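Local structure of L-fuculose phosphate aldolase (Streptococcus pneumoniae, 4C24) at residues D8-L13 and S58-M63; K147-E150 and A154-L157. The protein is an aldolase of the class II aldolase and adducin family, a tetramer that carries a zinc ion. One frame throughout, in Å; residues are numbered along the deposited sequence.

Both contacts place a helix against the same central mixed sheet, on opposite sides of the centre of the chain. Contact 1 sets helix 7-22 beside strand 61-64, near one margin of the sheet. Contact 2 packs strand 154-157 against residues 147-150, just before it in the chain, within a beta-alpha-beta unit. The two do not touch; their nearest atoms are about 15 Å apart. Most of the touching residues are buried in each, but contact 1 lies farther from the chain centre and includes a lysine with a charged partner. The side chains that meet in contact 2 are apolar, and they also lie against backbone carbonyls. Each adds a single bridging water, between lysine and carbonyl in contact 1 and between two carbonyls in contact 2.

Contact 1: residues D8-L13 and S58-M63; sequences DVKQEL and SDIVVM
Ile60 meets both Lys10 and Leu13 with its branched side chain. Ile60 CG2 lies 3.9 Å from Leu13 CD1. Ile60 CG2 is also 4.0 Å from Lys10 CG, so this methyl is touched by two residues about one helical turn apart. Ile60 CD1 extends the apolar patch, 4.1 Å from Leu13 CD1. The lysine chain and the isoleucine run past each other in opposite directions. Lys10 CG stands beside its backbone N (chi1 -64°), and the chain is fully extended from there. This carries Lys10 CE across Val62 at about a right angle, 3.9 Å from Val62 CG2. The ammonium group then lies beyond the apolar patch. Lys10 NZ donates to a water O 3.0 Å away, and that water O donates to Ile60 O at 2.6 Å. NZ also forms a salt bridge with Glu71, on the next strand, which would steady the end of the chain. This is apolar packing of a helix on the central sheet of the class II aldolase and adducin fold. Ala44 of strand 42-45 touches both Leu13 and Ile60, Val70 and Glu71 of strand 69-71 touch Val62, and Leu169 of helix 169-192 reaches Leu13 as well.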
ATOM      1  N   ASP A   8      29.358  -0.941 -17.778  1.00 25.86           N
ATOM      2  CA  ASP A   8      28.335  -1.919 -17.433  1.00 27.33           C
ATOM      3  C   ASP A   8      27.955  -1.804 -15.952  1.00 26.46           C
ATOM      4  O   ASP A   8      26.776  -1.622 -15.639  1.00 24.66           O
ATOM      5  CB  ASP A   8      28.777  -3.342 -17.795  1.00 26.04           C
ATOM      6  N   VAL A   9      28.952  -1.842 -15.063  1.00 26.93           N
ATOM      7  CA  VAL A   9      28.661  -1.769 -13.618  0.50 25.76           C
ATOM      8  C   VAL A   9      27.995  -0.453 -13.210  1.00 21.81           C
ATOM      9  O   VAL A   9      27.075  -0.466 -12.401  1.00 24.30           O
ATOM     10  CB  VAL A   9      29.868  -2.116 -12.695  0.50 26.56           C
ATOM     11  CG1 VAL A   9      30.526  -3.423 -13.116  0.50 30.82           C
ATOM     12  CG2 VAL A   9      30.884  -0.986 -12.626  0.50 22.67           C
ATOM     13  N   LYS A  10      28.419   0.670 -13.771  1.00 20.55           N
ATOM     14  CA  LYS A  10      27.817   1.964 -13.465  1.00 18.68           C
ATOM     15  C   LYS A  10      26.337   2.034 -13.852  1.00 22.97           C
ATOM     16  O   LYS A  10      25.482   2.493 -13.081  1.00 21.57           O
ATOM     17  CB  LYS A  10      28.614   3.092 -14.111  1.00 23.75           C
ATOM     18  CG  LYS A  10      30.036   3.219 -13.579  1.00 22.66           C
ATOM     19  CD  LYS A  10      30.744   4.378 -14.254  1.00 25.07           C
ATOM     20  CE  LYS A  10      32.123   4.602 -13.657  1.00 24.03           C
ATOM     21  NZ  LYS A  10      32.803   5.760 -14.305  1.00 24.62           N
ATOM     22  N   GLN A  11      26.042   1.558 -15.059  1.00 23.75           N
ATOM     23  CA  GLN A  11      24.678   1.535 -15.551  1.00 24.35           C
ATOM     24  C   GLN A  11      23.812   0.654 -14.677  1.00 22.79           C
ATOM     25  O   GLN A  11      22.633   0.975 -14.448  1.00 21.28           O
ATOM     26  CB  GLN A  11      24.629   0.995 -16.972  1.00 26.27           C
ATOM     27  CG  GLN A  11      25.275   1.890 -18.004  1.00 29.00           C
ATOM     28  CD  GLN A  11      25.455   1.161 -19.321  1.00 37.22           C
ATOM     29  OE1 GLN A  11      26.052   0.087 -19.368  1.00 34.54           O
ATOM     30  NE2 GLN A  11      24.911   1.727 -20.388  1.00 37.79           N
ATOM     31  N   GLU A  12      24.394  -0.458 -14.217  1.00 22.05           N
ATOM     32  CA  GLU A  12      23.676  -1.402 -13.374  1.00 23.14           C
ATOM     33  C   GLU A  12      23.331  -0.788 -12.025  1.00 20.46           C
ATOM     34  O   GLU A  12      22.211  -0.968 -11.544  1.00 19.31           O
ATOM     35  CB  GLU A  12      24.396  -2.740 -13.233  1.00 22.71           C
ATOM     36  CG  GLU A  12      23.511  -3.839 -12.654  1.00 27.69           C
ATOM     37  CD  GLU A  12      24.195  -5.190 -12.548  1.00 33.03           C
ATOM     38  OE1 GLU A  12      25.345  -5.257 -12.054  1.00 41.46           O
ATOM     39  OE2 GLU A  12      23.573  -6.193 -12.951  1.00 39.64           O
ATOM     40  N   LEU A  13      24.248  -0.032 -11.431  1.00 19.17           N
ATOM     41  CA  LEU A  13      23.920   0.700 -10.194  1.00 17.24           C
ATOM     42  C   LEU A  13      22.728   1.615 -10.379  1.00 19.07           C
ATOM     43  O   LEU A  13      21.841   1.673  -9.555  1.00 20.37           O
ATOM     44  CB  LEU A  13      25.108   1.510  -9.705  1.00 18.24           C
ATOM     45  CG  LEU A  13      26.245   0.683  -9.158  1.00 16.89           C
ATOM     46  CD1 LEU A  13      27.467   1.544  -9.012  1.00 17.47           C
ATOM     47  CD2 LEU A  13      25.894   0.100  -7.796  1.00 16.35           C
ATOM     48  N   SER A  58      28.243   9.524 -14.855  1.00 22.82           N
ATOM     49  CA  SER A  58      29.303  10.400 -14.385  1.00 24.96           C
ATOM     50  C   SER A  58      29.183  10.779 -12.914  1.00 23.01           C
ATOM     51  O   SER A  58      30.128  11.305 -12.354  1.00 24.40           O
ATOM     52  CB  SER A  58      29.426  11.651 -15.267  1.00 26.44           C
ATOM     53  OG  SER A  58      28.260  12.451 -15.212  1.00 27.94           O
ATOM     54  N   ASP A  59      28.023  10.532 -12.305  1.00 22.63           N
ATOM     55  CA  ASP A  59      27.827  10.803 -10.867  1.00 22.00           C
ATOM     56  C   ASP A  59      28.294   9.640  -9.997  1.00 19.64           C
ATOM     57  O   ASP A  59      28.462   9.809  -8.768  1.00 22.12           O
ATOM     58  CB  ASP A  59      26.350  11.030 -10.534  1.00 22.35           C
ATOM     59  CG  ASP A  59      25.790  12.324 -11.117  1.00 25.67           C
ATOM     60  OD1 ASP A  59      26.475  13.376 -11.074  1.00 28.69           O
ATOM     61  OD2 ASP A  59      24.632  12.276 -11.594  1.00 29.56           O
ATOM     62  N   ILE A  60      28.442   8.464 -10.599  1.00 17.55           N
ATOM     63  CA  ILE A  60      28.958   7.272  -9.867  1.00 15.59           C
ATOM     64  C   ILE A  60      30.391   7.546  -9.459  1.00 17.26           C
ATOM     65  O   ILE A  60      31.192   8.104 -10.211  1.00 20.24           O
ATOM     66  CB  ILE A  60      28.837   5.931 -10.654  1.00 14.57           C
ATOM     67  CG1 ILE A  60      27.372   5.659 -11.030  1.00 17.62           C
ATOM     68  CG2 ILE A  60      29.472   4.740  -9.896  1.00 18.38           C
ATOM     69  CD1 ILE A  60      26.445   5.463  -9.842  1.00 18.90           C
ATOM     70  N   VAL A  61      30.701   7.190  -8.219  1.00 15.64           N
ATOM     71  CA  VAL A  61      32.014   7.422  -7.677  1.00 13.98           C
ATOM     72  C   VAL A  61      32.737   6.097  -7.575  1.00 13.79           C
ATOM     73  O   VAL A  61      32.153   5.083  -7.157  1.00 14.73           O
ATOM     74  CB  VAL A  61      31.964   8.105  -6.284  1.00 14.15           C
ATOM     75  CG1 VAL A  61      33.365   8.270  -5.736  1.00 14.63           C
ATOM     76  CG2 VAL A  61      31.270   9.463  -6.346  1.00 14.88           C
ATOM     77  N   VAL A  62      34.004   6.094  -7.978  1.00 12.97           N
ATOM     78  CA  VAL A  62      34.787   4.863  -7.945  1.00 12.61           C
ATOM     79  C   VAL A  62      35.928   5.095  -6.974  1.00 13.38           C
ATOM     80  O   VAL A  62      36.592   6.126  -6.998  1.00 14.01           O
ATOM     81  CB  VAL A  62      35.332   4.485  -9.342  1.00 13.60           C
ATOM     82  CG1 VAL A  62      36.108   3.173  -9.285  1.00 16.21           C
ATOM     83  CG2 VAL A  62      34.158   4.366 -10.298  1.00 15.98           C
ATOM     84  N   MET A  63      36.125   4.133  -6.078  1.00 14.36           N
ATOM     85  CA  MET A  63      37.080   4.241  -5.011  0.50 15.13           C
ATOM     86  C   MET A  63      37.975   3.026  -4.960  1.00 12.48           C
ATOM     87  O   MET A  63      37.534   1.939  -5.282  1.00 13.41           O
ATOM     88  CB  MET A  63      36.276   4.198  -3.729  0.50 18.55           C
ATOM     89  CG  MET A  63      36.584   5.267  -2.737  0.50 21.33           C
ATOM     90  SD  MET A  63      35.327   4.928  -1.496  0.50 18.44           S
ATOM     91  CE  MET A  63      34.078   6.096  -2.018  0.50 19.33           C
TER
HETATM   92  O   HOH W   1      31.568   8.083 -12.809  1.00 25.53           O

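Contact 2: residues K147-E150 and A154-L157; sequences KAME and AVLL
Val155 packs against Ala148 and Met149, on helix 139-149. Val155 CG2 sits 3.6 Å from Ala148 CB, a close fit between two methyl groups. Val155 CB is 3.8 Å from Met149 CB. With chi1 near 66°, Val155 CG2 points opposite the backbone N; the two methyls can thus meet neighbouring residues of the helix, CG1 at Met149 and CG2 at Ala148. Met149 runs on alongside the strand backbone. Its CG is turned roughly opposite the backbone N (chi1 -155°), which carries CG and SD along Ala154. Met149 CG is 3.6 Å from Ala154 O, and Met149 SD lies 3.9 Å from Ala154 CA. The other part of the contact is looser and wet. There the two backbones are joined through a water O, which donates to Ala148 O at 2.9 Å and to Ala154 O at 2.7 Å. Arg129 also donates to Ala148 O, and Arg90 to Met149 O. The helix and strand belong to the beta-alpha-beta unit 130-131, 139-149 and 154-157. The chemistry is consistent with apolar packing holding helix and strand close, while the water bridges Ala148 O and Ala154 O and the arginines bind Ala148 O and Met149 O.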
ATOM      1  N   LYS A 147      30.166  -6.086  11.840  1.00 14.61           N
ATOM      2  CA  LYS A 147      30.134  -7.105  12.875  1.00 15.75           C
ATOM      3  C   LYS A 147      28.794  -7.831  12.946  1.00 13.00           C
ATOM      4  O   LYS A 147      28.749  -9.068  12.989  1.00 17.09           O
ATOM      5  CB  LYS A 147      30.464  -6.452  14.202  1.00 16.84           C
ATOM      6  CG  LYS A 147      31.905  -6.004  14.286  1.00 19.77           C
ATOM      7  CD  LYS A 147      32.237  -5.343  15.592  1.00 25.54           C
ATOM      8  CE  LYS A 147      32.629  -6.385  16.623  1.00 27.87           C
ATOM      9  NZ  LYS A 147      32.970  -5.658  17.863  1.00 34.20           N
ATOM     10  N   ALA A 148      27.696  -7.073  12.917  1.00 12.92           N
ATOM     11  CA  ALA A 148      26.371  -7.668  13.031  1.00 14.39           C
ATOM     12  C   ALA A 148      25.894  -8.376  11.758  1.00 13.70           C
ATOM     13  O   ALA A 148      24.892  -9.090  11.793  1.00 14.01           O
ATOM     14  CB  ALA A 148      25.363  -6.640  13.489  1.00 13.41           C
ATOM     15  N   MET A 149      26.591  -8.146  10.628  1.00 14.06           N
ATOM     16  CA  MET A 149      26.275  -8.897   9.423  1.00 14.93           C
ATOM     17  C   MET A 149      27.138 -10.147   9.247  1.00 15.30           C
ATOM     18  O   MET A 149      26.955 -10.912   8.301  1.00 17.18           O
ATOM     19  CB  MET A 149      26.400  -7.993   8.196  1.00 14.80           C
ATOM     20  CG  MET A 149      25.524  -8.523   7.068  1.00 15.65           C
ATOM     21  SD  MET A 149      25.293  -7.446   5.644  1.00 19.01           S
ATOM     22  CE  MET A 149      26.612  -8.029   4.592  1.00 22.09           C
ATOM     23  N   GLU A 150      28.103 -10.355  10.148  1.00 16.05           N
ATOM     24  CA  GLU A 150      28.933 -11.550  10.054  1.00 16.53           C
ATOM     25  C   GLU A 150      28.074 -12.798   9.977  1.00 16.15           C
ATOM     26  O   GLU A 150      27.144 -12.981  10.775  1.00 17.58           O
ATOM     27  CB  GLU A 150      29.899 -11.652  11.234  1.00 17.06           C
ATOM     28  CG  GLU A 150      31.086 -10.722  11.118  1.00 21.50           C
ATOM     29  CD  GLU A 150      31.929 -10.694  12.387  1.00 25.66           C
ATOM     30  OE1 GLU A 150      31.722 -11.573  13.263  1.00 34.18           O
ATOM     31  OE2 GLU A 150      32.797  -9.799  12.515  1.00 28.23           O
ATOM     32  N   ALA A 154      22.371  -9.989   5.338  1.00 12.52           N
ATOM     33  CA  ALA A 154      21.668  -8.752   5.608  1.00 12.26           C
ATOM     34  C   ALA A 154      21.807  -8.429   7.072  1.00 11.48           C
ATOM     35  O   ALA A 154      22.074  -9.329   7.866  1.00 14.01           O
ATOM     36  CB  ALA A 154      20.204  -8.854   5.224  1.00 14.34           C
ATOM     37  N   VAL A 155      21.615  -7.160   7.390  1.00 11.80           N
ATOM     38  CA  VAL A 155      21.667  -6.680   8.774  1.00 10.68           C
ATOM     39  C   VAL A 155      20.766  -5.470   8.911  1.00 11.84           C
ATOM     40  O   VAL A 155      20.652  -4.664   7.985  1.00 13.65           O
ATOM     41  CB  VAL A 155      23.114  -6.365   9.227  1.00 12.42           C
ATOM     42  CG1 VAL A 155      23.712  -5.195   8.477  1.00 14.64           C
ATOM     43  CG2 VAL A 155      23.191  -6.072  10.712  1.00 14.48           C
ATOM     44  N   LEU A 156      20.053  -5.350  10.029  1.00 11.99           N
ATOM     45  CA  LEU A 156      19.314  -4.146  10.333  1.00 10.27           C
ATOM     46  C   LEU A 156      20.209  -3.105  11.034  1.00 12.52           C
ATOM     47  O   LEU A 156      21.042  -3.435  11.889  1.00 15.29           O
ATOM     48  CB  LEU A 156      18.078  -4.477  11.189  1.00 12.67           C
ATOM     49  CG  LEU A 156      17.151  -5.590  10.703  1.00 13.32           C
ATOM     50  CD1 LEU A 156      16.002  -5.822  11.670  1.00 16.39           C
ATOM     51  CD2 LEU A 156      16.673  -5.268   9.288  1.00 17.28           C
ATOM     52  N   LEU A 157      20.040  -1.849  10.664  1.00 11.85           N
ATOM     53  CA  LEU A 157      20.809  -0.758  11.230  1.00 13.20           C
ATOM     54  C   LEU A 157      19.871  -0.005  12.157  1.00 13.78           C
ATOM     55  O   LEU A 157      18.846   0.539  11.741  1.00 11.71           O
ATOM     56  CB  LEU A 157      21.281   0.180  10.119  1.00 12.20           C
ATOM     57  CG  LEU A 157      22.071  -0.530   9.023  1.00 13.86           C
ATOM     58  CD1 LEU A 157      22.386   0.486   7.919  1.00 15.05           C
ATOM     59  CD2 LEU A 157      23.323  -1.242   9.535  1.00 15.62           C
TER
HETATM   60  O   HOH W   2      22.480  -9.903  10.504  1.00 14.78           O